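Local coordinates for outer membrane protein SusF (Bacteroides thetaiotaomicron, PDB 4FE9) that binds starch at the cell surface through its carbohydrate-binding modules before the polysaccharide is transported into the periplasm for degradation, at residues S190-S198 / I205-S213; M170-I181 / K242-Y250. One frame throughout, in Å; residues are numbered along the deposited sequence.

Contact 1 (S190-S198 / I205-S213). With GLC (alpha-D-glucopyranose), chain B; GLC (alpha-D-glucopyranose), chain C; GLC (alpha-D-glucopyranose), chain D; EDO (1,2-ethanediol), chain G.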
loop_
_atom_site.group_PDB
_atom_site.type_symbol
_atom_site.label_atom_id
_atom_site.label_comp_id
_atom_site.label_asym_id
_atom_site.label_seq_id
_atom_site.Cartn_x
_atom_site.Cartn_y
_atom_site.Cartn_z
ATOM N N SER A 190 7.532 -8.388 20.360
ATOM C CA SER A 190 8.830 -7.974 20.769
ATOM C C SER A 190 8.916 -6.460 20.840
ATOM O O SER A 190 8.344 -5.768 20.009
ATOM C CB SER A 190 9.881 -8.535 19.817
ATOM O OG SER A 190 11.162 -8.052 20.153
ATOM N N ASN A 191 9.539 -5.965 21.902
ATOM C CA ASN A 191 10.051 -4.595 21.917
ATOM C C ASN A 191 11.302 -4.489 21.070
ATOM O O ASN A 191 12.095 -5.444 20.995
ATOM C CB ASN A 191 10.354 -4.169 23.345
ATOM C CG ASN A 191 9.092 -4.009 24.167
ATOM O OD1 ASN A 191 8.069 -3.585 23.649
ATOM N ND2 ASN A 191 9.121 -4.494 25.400
ATOM N N PHE A 192 11.464 -3.360 20.388
ATOM C CA PHE A 192 12.697 -3.111 19.668
ATOM C C PHE A 192 13.000 -1.622 19.523
ATOM O O PHE A 192 12.098 -0.775 19.628
ATOM C CB PHE A 192 12.656 -3.780 18.302
ATOM C CG PHE A 192 11.637 -3.184 17.355
ATOM C CD1 PHE A 192 12.028 -2.243 16.397
ATOM C CD2 PHE A 192 10.320 -3.590 17.386
ATOM C CE1 PHE A 192 11.111 -1.692 15.532
ATOM C CE2 PHE A 192 9.385 -3.060 16.486
ATOM C CZ PHE A 192 9.807 -2.123 15.534
ATOM N N LYS A 193 14.244 -1.317 19.202
ATOM C CA LYS A 193 14.620 0.031 18.748
ATOM C C LYS A 193 15.346 -0.020 17.396
ATOM O O LYS A 193 15.835 -1.075 16.991
ATOM C CB LYS A 193 15.479 0.715 19.806
ATOM C CG LYS A 193 14.651 1.184 21.027
ATOM C CD LYS A 193 15.524 1.506 22.240
ATOM C CE LYS A 193 14.763 2.429 23.163
ATOM N NZ LYS A 193 15.416 2.732 24.436
ATOM N N ILE A 194 15.461 1.143 16.744
ATOM C CA ILE A 194 16.215 1.287 15.532
ATOM C C ILE A 194 17.462 2.088 15.824
ATOM O O ILE A 194 17.411 3.074 16.550
ATOM C CB ILE A 194 15.412 2.033 14.503
ATOM C CG1 ILE A 194 14.156 1.246 14.139
ATOM C CG2 ILE A 194 16.237 2.277 13.230
ATOM C CD1 ILE A 194 13.062 2.141 13.495
ATOM N N PHE A 195 18.601 1.601 15.385
ATOM C CA PHE A 195 19.840 2.328 15.626
ATOM C C PHE A 195 20.474 2.695 14.315
ATOM O O PHE A 195 20.571 1.865 13.430
ATOM C CB PHE A 195 20.803 1.490 16.466
ATOM C CG PHE A 195 20.371 1.331 17.884
ATOM C CD1 PHE A 195 19.427 0.364 18.232
ATOM C CD2 PHE A 195 20.764 2.241 18.832
ATOM C CE1 PHE A 195 18.936 0.294 19.526
ATOM C CE2 PHE A 195 20.267 2.181 20.120
ATOM C CZ PHE A 195 19.420 1.166 20.480
ATOM N N PRO A 196 20.928 3.958 14.184
ATOM C CA PRO A 196 21.849 4.257 13.100
ATOM C C PRO A 196 23.138 3.444 13.246
ATOM O O PRO A 196 23.594 3.198 14.361
ATOM C CB PRO A 196 22.135 5.765 13.276
ATOM C CG PRO A 196 21.821 6.056 14.666
ATOM C CD PRO A 196 20.747 5.098 15.097
ATOM N N ALA A 197 23.731 3.067 12.125
ATOM C CA ALA A 197 24.991 2.287 12.125
ATOM C C ALA A 197 26.081 2.892 13.016
ATOM O O ALA A 197 26.835 2.160 13.662
ATOM C CB ALA A 197 25.505 2.100 10.694
ATOM N N SER A 198 26.117 4.220 13.116
ATOM C CA SER A 198 27.176 4.873 13.892
ATOM C C SER A 198 26.981 4.710 15.421
ATOM O O SER A 198 27.901 4.975 16.202
ATOM C CB SER A 198 27.272 6.359 13.534
ATOM O OG SER A 198 25.994 6.995 13.669
ATOM N N ILE A 205 26.452 -0.889 22.023
ATOM C CA ILE A 205 25.427 -0.014 21.470
ATOM C C ILE A 205 25.345 1.243 22.344
ATOM O O ILE A 205 25.362 1.151 23.580
ATOM C CB ILE A 205 24.064 -0.703 21.500
ATOM C CG1 ILE A 205 24.107 -1.999 20.701
ATOM C CG2 ILE A 205 22.942 0.262 21.006
ATOM C CD1 ILE A 205 22.765 -2.788 20.682
ATOM N N ASP A 206 25.382 2.414 21.708
ATOM C CA ASP A 206 25.207 3.669 22.428
ATOM C C ASP A 206 23.718 3.938 22.566
ATOM O O ASP A 206 23.037 4.331 21.597
ATOM C CB ASP A 206 25.894 4.817 21.683
ATOM C CG ASP A 206 25.839 6.118 22.446
ATOM O OD1 ASP A 206 25.005 6.245 23.398
ATOM O OD2 ASP A 206 26.703 6.973 22.179
ATOM N N TRP A 207 23.180 3.555 23.716
ATOM C CA TRP A 207 21.743 3.649 23.952
ATOM C C TRP A 207 21.194 5.053 23.796
ATOM O O TRP A 207 20.019 5.215 23.535
ATOM C CB TRP A 207 21.394 3.107 25.350
ATOM C CG TRP A 207 21.877 1.690 25.537
ATOM C CD1 TRP A 207 22.848 1.257 26.394
ATOM C CD2 TRP A 207 21.461 0.552 24.788
ATOM N NE1 TRP A 207 23.010 -0.110 26.273
ATOM C CE2 TRP A 207 22.161 -0.566 25.299
ATOM C CE3 TRP A 207 20.482 0.347 23.799
ATOM C CZ2 TRP A 207 21.931 -1.870 24.838
ATOM C CZ3 TRP A 207 20.242 -0.945 23.361
ATOM C CH2 TRP A 207 20.999 -2.029 23.841
ATOM N N THR A 208 22.013 6.072 24.086
ATOM C CA THR A 208 21.553 7.452 23.897
ATOM C C THR A 208 21.250 7.774 22.417
ATOM O O THR A 208 20.646 8.785 22.120
ATOM C CB THR A 208 22.546 8.497 24.452
ATOM O OG1 THR A 208 23.738 8.483 23.657
ATOM C CG2 THR A 208 22.899 8.207 25.904
ATOM N N LYS A 209 21.601 6.887 21.498
ATOM C CA LYS A 209 21.428 7.213 20.097
ATOM C C LYS A 209 20.282 6.493 19.454
ATOM O O LYS A 209 20.181 6.477 18.254
ATOM C CB LYS A 209 22.728 6.989 19.295
ATOM C CG LYS A 209 23.911 7.694 19.871
ATOM C CD LYS A 209 25.014 7.935 18.827
ATOM C CE LYS A 209 25.984 8.995 19.338
ATOM N NZ LYS A 209 27.387 8.708 18.902
ATOM N N ALA A 210 19.420 5.869 20.264
ATOM C CA ALA A 210 18.259 5.138 19.749
ATOM C C ALA A 210 17.309 5.982 18.940
ATOM O O ALA A 210 16.949 7.089 19.349
ATOM C CB ALA A 210 17.494 4.489 20.896
ATOM N N LEU A 211 16.720 5.368 17.928
ATOM C CA LEU A 211 15.481 5.831 17.391
ATOM C C LEU A 211 14.367 4.891 17.823
ATOM O O LEU A 211 14.515 3.662 17.757
ATOM C CB LEU A 211 15.543 5.874 15.869
ATOM C CG LEU A 211 16.770 6.637 15.313
ATOM C CD1 LEU A 211 16.885 6.391 13.852
ATOM C CD2 LEU A 211 16.626 8.155 15.593
ATOM N N GLY A 212 13.217 5.448 18.161
ATOM C CA GLY A 212 12.115 4.612 18.685
ATOM C C GLY A 212 10.814 5.322 18.679
ATOM O O GLY A 212 10.493 6.016 17.729
ATOM N N SER A 213 9.975 5.040 19.657
ATOM C CA SER A 213 8.685 5.725 19.707
ATOM C C SER A 213 8.640 6.690 20.873
ATOM O O SER A 213 9.514 6.663 21.745
ATOM C CB SER A 213 7.536 4.742 19.788
ATOM O OG SER A 213 7.686 3.905 20.915
HETATM C C1 GLC B . 18.223 -0.936 26.467
HETATM C C2 GLC B . 17.166 -0.232 25.627
HETATM C C3 GLC B . 15.792 -0.400 26.278
HETATM C C4 GLC B . 15.488 -1.876 26.431
HETATM C C5 GLC B . 16.611 -2.573 27.190
HETATM C C6 GLC B . 16.365 -4.072 27.156
HETATM O O2 GLC B . 17.459 1.171 25.581
HETATM O O3 GLC B . 14.826 0.205 25.434
HETATM O O4 GLC B . 14.260 -2.065 27.112
HETATM O O5 GLC B . 17.906 -2.334 26.552
HETATM O O6 GLC B . 17.312 -4.697 27.989
HETATM C C1 GLC C . 13.216 -2.337 26.218
HETATM C C2 GLC C . 11.990 -1.576 26.623
HETATM C C3 GLC C . 11.540 -1.977 28.013
HETATM C C4 GLC C . 11.468 -3.490 28.153
HETATM C C5 GLC C . 12.351 -4.224 27.449
HETATM C C6 GLC C . 12.282 -5.720 27.580
HETATM O O2 GLC C . 12.297 -0.172 26.606
HETATM O O3 GLC C . 10.283 -1.359 28.263
HETATM O O4 GLC C . 11.247 -4.023 29.491
HETATM O O5 GLC C . 12.937 -3.719 26.220
HETATM O O6 GLC C . 11.310 -6.184 26.640
HETATM C C1 GLC D . 20.809 1.283 30.551
HETATM C C2 GLC D . 20.274 2.220 29.472
HETATM C C3 GLC D . 19.094 1.569 28.810
HETATM C C4 GLC D . 19.440 0.197 28.246
HETATM C C5 GLC D . 20.139 -0.668 29.282
HETATM C C6 GLC D . 20.749 -1.900 28.596
HETATM O O2 GLC D . 19.814 3.427 30.084
HETATM O O3 GLC D . 18.627 2.366 27.741
HETATM O O4 GLC D . 18.193 -0.387 27.778
HETATM O O5 GLC D . 21.224 0.064 29.902
HETATM O O6 GLC D . 20.930 -2.931 29.565
HETATM C C1 EDO G . 25.260 -2.966 24.758
HETATM O O1 EDO G . 26.192 -1.876 24.580
HETATM C C2 EDO G . 25.732 -4.216 24.033
HETATM O O2 EDO G . 26.604 -5.001 24.864
#
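The starch-binding pocket of carbohydrate-binding module 1 takes shape where Lys193 and Phe195 of strand 191-196 meet Ala210 and Trp207 of the loop 205-213. The loop is tied to the strand by a single antiparallel hydrogen-bonded pair: Ile194 N donates to Leu211 O at 2.9 Å, and Leu211 N returns a 2.8 Å bond to Ile194 O. From this anchor the Lys193 chain runs out extended, its CD passing 3.8 Å from Ala210 CB, and delivers NZ to O2 and O3 of the chain B glucose, each at 2.8 Å. At the N-terminal end of the strand Asn191 ND2 donates to O6 of the chain C glucose. The Trp207 indole supplies the apolar platform usual in starch-binding modules: one face lies against C1 of the chain B glucose and C4 of the chain D glucose, while Ile205 CG2 backs the opposite face. The same methyl sits over a face of the Phe195 ring, 3.7 Å from its centroid, in a CH-pi contact. Phe195 CZ also reaches Trp207 CE3 at 3.6 Å, the two ring planes being inclined at 74°. Lying between Ile205 and Ala210, Phe195 meets the CE3-CZ3 rim of the indole obliquely, on the side away from the sugars, in the second shell of the site. Phe195 has its CG beside the backbone N (chi1 -71°), which carries the ring back to the loop although its CB points away. Asp158 and Asp216 also hydrogen-bond to the glucan. Strand 191-196 lies between strands 153-157 and 233-234, and Ile194 and Leu211 both pack on Phe245 of strand 241-246.

Contact 2 (M170-I181 / K242-Y250)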
loop_
_atom_site.group_PDB
_atom_site.type_symbol
_atom_site.label_atom_id
_atom_site.label_comp_id
_atom_site.label_asym_id
_atom_site.label_seq_id
_atom_site.Cartn_x
_atom_site.Cartn_y
_atom_site.Cartn_z
ATOM N N MET A 170 18.782 -3.309 8.414
ATOM C CA MET A 170 17.630 -3.035 7.558
ATOM C C MET A 170 18.050 -2.897 6.088
ATOM O O MET A 170 19.127 -2.387 5.810
ATOM C CB MET A 170 16.948 -1.744 8.026
ATOM C CG MET A 170 16.630 -1.750 9.531
ATOM S SD MET A 170 15.469 -0.437 10.006
ATOM C CE MET A 170 13.924 -1.101 9.360
ATOM N N LYS A 171 17.203 -3.385 5.173
ATOM C CA LYS A 171 17.463 -3.267 3.719
ATOM C C LYS A 171 16.926 -1.951 3.187
ATOM O O LYS A 171 15.744 -1.666 3.315
ATOM C CB LYS A 171 16.802 -4.435 2.932
ATOM C CG LYS A 171 17.436 -5.848 3.210
ATOM C CD LYS A 171 18.883 -5.727 3.711
ATOM C CE LYS A 171 19.574 -7.097 3.807
ATOM N NZ LYS A 171 18.606 -8.224 3.594
ATOM N N LYS A 172 17.786 -1.187 2.521
ATOM C CA LYS A 172 17.349 0.019 1.833
ATOM C C LYS A 172 16.587 -0.318 0.575
ATOM O O LYS A 172 17.124 -0.924 -0.324
ATOM C CB LYS A 172 18.542 0.915 1.495
ATOM C CG LYS A 172 18.148 2.261 0.950
ATOM C CD LYS A 172 19.123 3.328 1.361
ATOM C CE LYS A 172 20.233 3.487 0.345
ATOM N NZ LYS A 172 21.314 2.527 0.607
ATOM N N ASP A 173 15.328 0.087 0.514
ATOM C CA ASP A 173 14.504 -0.183 -0.647
ATOM C C ASP A 173 15.137 0.352 -1.944
ATOM O O ASP A 173 15.769 1.421 -1.953
ATOM C CB ASP A 173 13.106 0.394 -0.459
ATOM C CG ASP A 173 12.097 -0.190 -1.434
ATOM O OD1 ASP A 173 12.466 -1.128 -2.189
ATOM O OD2 ASP A 173 10.954 0.318 -1.480
ATOM N N ALA A 174 15.049 -0.450 -3.002
ATOM C CA ALA A 174 15.573 -0.077 -4.330
ATOM C C ALA A 174 14.811 1.112 -4.975
ATOM O O ALA A 174 15.425 1.999 -5.592
ATOM C CB ALA A 174 15.554 -1.312 -5.280
ATOM N N LEU A 175 13.490 1.131 -4.809
ATOM C CA LEU A 175 12.652 2.163 -5.429
ATOM C C LEU A 175 12.667 3.484 -4.651
ATOM O O LEU A 175 12.988 4.544 -5.223
ATOM C CB LEU A 175 11.212 1.655 -5.622
ATOM C CG LEU A 175 11.072 0.456 -6.596
ATOM C CD1 LEU A 175 9.651 -0.165 -6.554
ATOM C CD2 LEU A 175 11.485 0.846 -8.048
ATOM N N ASP A 176 12.420 3.402 -3.331
ATOM C CA ASP A 176 12.387 4.584 -2.451
ATOM C C ASP A 176 13.572 4.593 -1.466
ATOM O O ASP A 176 13.628 3.778 -0.528
ATOM C CB ASP A 176 11.060 4.631 -1.690
ATOM C CG ASP A 176 10.946 5.851 -0.769
ATOM O OD1 ASP A 176 9.807 6.158 -0.321
ATOM O OD2 ASP A 176 11.988 6.497 -0.481
ATOM N N GLU A 177 14.511 5.515 -1.673
ATOM C CA GLU A 177 15.792 5.479 -0.951
ATOM C C GLU A 177 15.696 5.957 0.507
ATOM O O GLU A 177 16.702 5.987 1.228
ATOM C CB GLU A 177 16.837 6.310 -1.682
ATOM C CG GLU A 177 16.515 7.828 -1.719
ATOM C CD GLU A 177 17.531 8.627 -2.541
ATOM O OE1 GLU A 177 18.340 7.997 -3.262
ATOM O OE2 GLU A 177 17.540 9.876 -2.436
ATOM N N ASN A 178 14.519 6.424 0.902
ATOM C CA ASN A 178 14.291 6.870 2.277
ATOM C C ASN A 178 13.781 5.745 3.132
ATOM O O ASN A 178 13.558 5.922 4.314
ATOM C CB ASN A 178 13.261 7.990 2.298
ATOM C CG ASN A 178 13.656 9.148 1.430
ATOM O OD1 ASN A 178 14.715 9.746 1.631
ATOM N ND2 ASN A 178 12.742 9.563 0.535
ATOM N N LEU A 179 13.422 4.649 2.483
ATOM C CA LEU A 179 12.713 3.573 3.132
ATOM C C LEU A 179 13.641 2.373 3.461
ATOM O O LEU A 179 14.422 1.897 2.589
ATOM C CB LEU A 179 11.569 3.136 2.253
ATOM C CG LEU A 179 10.596 2.089 2.818
ATOM C CD1 LEU A 179 9.926 2.596 4.106
ATOM C CD2 LEU A 179 9.522 1.748 1.745
ATOM N N TYR A 180 13.648 1.980 4.739
ATOM C CA TYR A 180 14.401 0.828 5.210
ATOM C C TYR A 180 13.464 -0.229 5.767
ATOM O O TYR A 180 12.481 0.086 6.446
ATOM C CB TYR A 180 15.385 1.234 6.299
ATOM C CG TYR A 180 16.372 2.237 5.862
ATOM C CD1 TYR A 180 17.625 1.845 5.398
ATOM C CD2 TYR A 180 16.023 3.585 5.763
ATOM C CE1 TYR A 180 18.552 2.783 4.956
ATOM C CE2 TYR A 180 16.910 4.518 5.226
ATOM C CZ TYR A 180 18.179 4.117 4.864
ATOM O OH TYR A 180 19.087 5.040 4.428
ATOM N N ILE A 181 13.801 -1.483 5.526
ATOM C CA ILE A 181 12.886 -2.593 5.738
ATOM C C ILE A 181 13.629 -3.690 6.503
ATOM O O ILE A 181 14.780 -4.005 6.177
ATOM C CB ILE A 181 12.432 -3.193 4.385
ATOM C CG1 ILE A 181 11.743 -2.139 3.524
ATOM C CG2 ILE A 181 11.536 -4.381 4.608
ATOM C CD1 ILE A 181 10.423 -1.749 4.020
ATOM N N LYS A 242 7.002 -7.503 9.097
ATOM C CA LYS A 242 7.883 -6.617 8.368
ATOM C C LYS A 242 7.906 -5.249 9.049
ATOM O O LYS A 242 6.857 -4.676 9.324
ATOM C CB LYS A 242 7.380 -6.466 6.937
ATOM C CG LYS A 242 8.134 -5.418 6.145
ATOM C CD LYS A 242 7.441 -5.141 4.831
ATOM C CE LYS A 242 8.291 -5.596 3.669
ATOM N NZ LYS A 242 7.516 -5.441 2.368
ATOM N N ILE A 243 9.090 -4.789 9.399
ATOM C CA ILE A 243 9.261 -3.537 10.092
ATOM C C ILE A 243 9.780 -2.523 9.069
ATOM O O ILE A 243 10.696 -2.843 8.323
ATOM C CB ILE A 243 10.310 -3.665 11.184
ATOM C CG1 ILE A 243 9.818 -4.575 12.299
ATOM C CG2 ILE A 243 10.642 -2.279 11.788
ATOM C CD1 ILE A 243 10.927 -4.893 13.294
ATOM N N SER A 244 9.033 -1.431 8.867
ATOM C CA SER A 244 9.439 -0.400 7.891
ATOM C C SER A 244 9.756 0.895 8.571
ATOM O O SER A 244 9.013 1.327 9.471
ATOM C CB SER A 244 8.350 -0.169 6.858
ATOM O OG SER A 244 8.130 -1.349 6.116
ATOM N N PHE A 245 10.787 1.572 8.085
ATOM C CA PHE A 245 11.264 2.811 8.695
ATOM C C PHE A 245 11.520 3.837 7.577
ATOM O O PHE A 245 12.304 3.576 6.656
ATOM C CB PHE A 245 12.568 2.547 9.460
ATOM C CG PHE A 245 13.313 3.798 9.840
ATOM C CD1 PHE A 245 12.628 4.913 10.320
ATOM C CD2 PHE A 245 14.701 3.884 9.663
ATOM C CE1 PHE A 245 13.295 6.065 10.663
ATOM C CE2 PHE A 245 15.393 5.037 10.025
ATOM C CZ PHE A 245 14.683 6.154 10.483
ATOM N N ASP A 246 10.747 4.925 7.591
ATOM C CA ASP A 246 10.866 5.995 6.595
ATOM C C ASP A 246 11.723 7.099 7.178
ATOM O O ASP A 246 11.328 7.780 8.150
ATOM C CB ASP A 246 9.451 6.503 6.252
ATOM C CG ASP A 246 9.442 7.644 5.237
ATOM O OD1 ASP A 246 10.483 8.367 5.081
ATOM O OD2 ASP A 246 8.333 7.893 4.682
ATOM N N ALA A 247 12.954 7.182 6.723
ATOM C CA ALA A 247 13.919 8.057 7.346
ATOM C C ALA A 247 13.876 9.483 6.750
ATOM O O ALA A 247 14.790 10.293 6.988
ATOM C CB ALA A 247 15.322 7.477 7.224
ATOM N N PHE A 248 12.818 9.790 6.000
ATOM C CA PHE A 248 12.583 11.165 5.558
ATOM C C PHE A 248 11.407 11.776 6.331
ATOM O O PHE A 248 11.575 12.787 7.020
ATOM C CB PHE A 248 12.312 11.211 4.043
ATOM C CG PHE A 248 11.911 12.582 3.537
ATOM C CD1 PHE A 248 12.850 13.614 3.484
ATOM C CD2 PHE A 248 10.561 12.883 3.296
ATOM C CE1 PHE A 248 12.482 14.906 3.094
ATOM C CE2 PHE A 248 10.172 14.177 2.907
ATOM C CZ PHE A 248 11.149 15.195 2.798
ATOM N N ASN A 249 10.281 11.054 6.346
ATOM C CA ASN A 249 9.126 11.399 7.194
ATOM C C ASN A 249 9.239 10.977 8.660
ATOM O O ASN A 249 8.496 11.473 9.491
ATOM C CB ASN A 249 7.842 10.854 6.596
ATOM C CG ASN A 249 7.586 11.398 5.228
ATOM O OD1 ASN A 249 7.503 12.628 5.047
ATOM N ND2 ASN A 249 7.655 10.524 4.225
ATOM N N TYR A 250 10.257 10.165 8.978
ATOM C CA TYR A 250 10.444 9.577 10.359
ATOM C C TYR A 250 9.200 8.906 10.919
ATOM O O TYR A 250 8.578 9.396 11.861
ATOM C CB TYR A 250 11.014 10.588 11.333
ATOM C CG TYR A 250 12.490 10.689 11.230
ATOM C CD1 TYR A 250 13.083 11.356 10.149
ATOM C CD2 TYR A 250 13.306 9.907 12.043
ATOM C CE1 TYR A 250 14.476 11.306 9.943
ATOM C CE2 TYR A 250 14.697 9.869 11.856
ATOM C CZ TYR A 250 15.262 10.511 10.781
ATOM O OH TYR A 250 16.632 10.526 10.667
HETATM O O HOH W 1 9.666 8.500 1.606
#
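Asp246 OD1, 4.0 Å from Asn178 CB across the contact, is gripped by two backbone amides: Phe248 N at 2.9 Å, nearly in line with the C-O bond, and Asn249 N from above the carboxylate plane. The first bond makes an Asx turn at the end of strand 241-246, one of the antiparallel strands of this Ig-like module. The other carboxylate oxygen, OD2, receives Asn249 ND2 at 2.8 Å from the syn side, tilted out of the carboxylate plane; the three bonds together probably fix the group's rotation. With an alanine here, the amides of Phe248 and Asn249 would probably lose their shared acceptor and Asn249 ND2 its own. A second Asx turn faces it, where Asp176 OD2 accepts from Asn178 N; a water donates to Asp176 OD1 and, weakly, to Asp246 OD2, bridging two probably like-charged groups. Between the strands, Tyr180 and Phe245 exchange two backbone bonds, and Ala247 N extends the ladder to Asn178 O. The amide of Asn178 lies alongside Phe248, its CG 3.6 Å from Phe248 CB. On the face carrying Tyr180 and Phe245 the two aromatic side chains run side by side, and both meet Tyr153 edge-to-face. Phe245 O lies at the edge of the Tyr180 ring, near its plane. Met170 crosses Phe245 at about a right angle, and the bend at its chi3 (74°) brings CE within 3.9 Å of Phe245 CB.

Overall arrangement
Both contacts belong to carbohydrate-binding module 1 and reach the same antiparallel sheet, with contact 1 nested along the chain inside the loop that contact 2 closes. Contact 2 joins two neighbouring strands through a regular ladder, partly buried, and keeps its carboxylates and water at the turns. Contact 1 joins a strand to a loop by one bridge; it is largely buried yet turns its lysine, asparagine and tryptophan to bound glucose. The two meet in an apolar core: Phe192 CZ lies 3.7 Å from Ile243 CD1, and Ile194 CG2 lies 4.3 Å from Met170 SD.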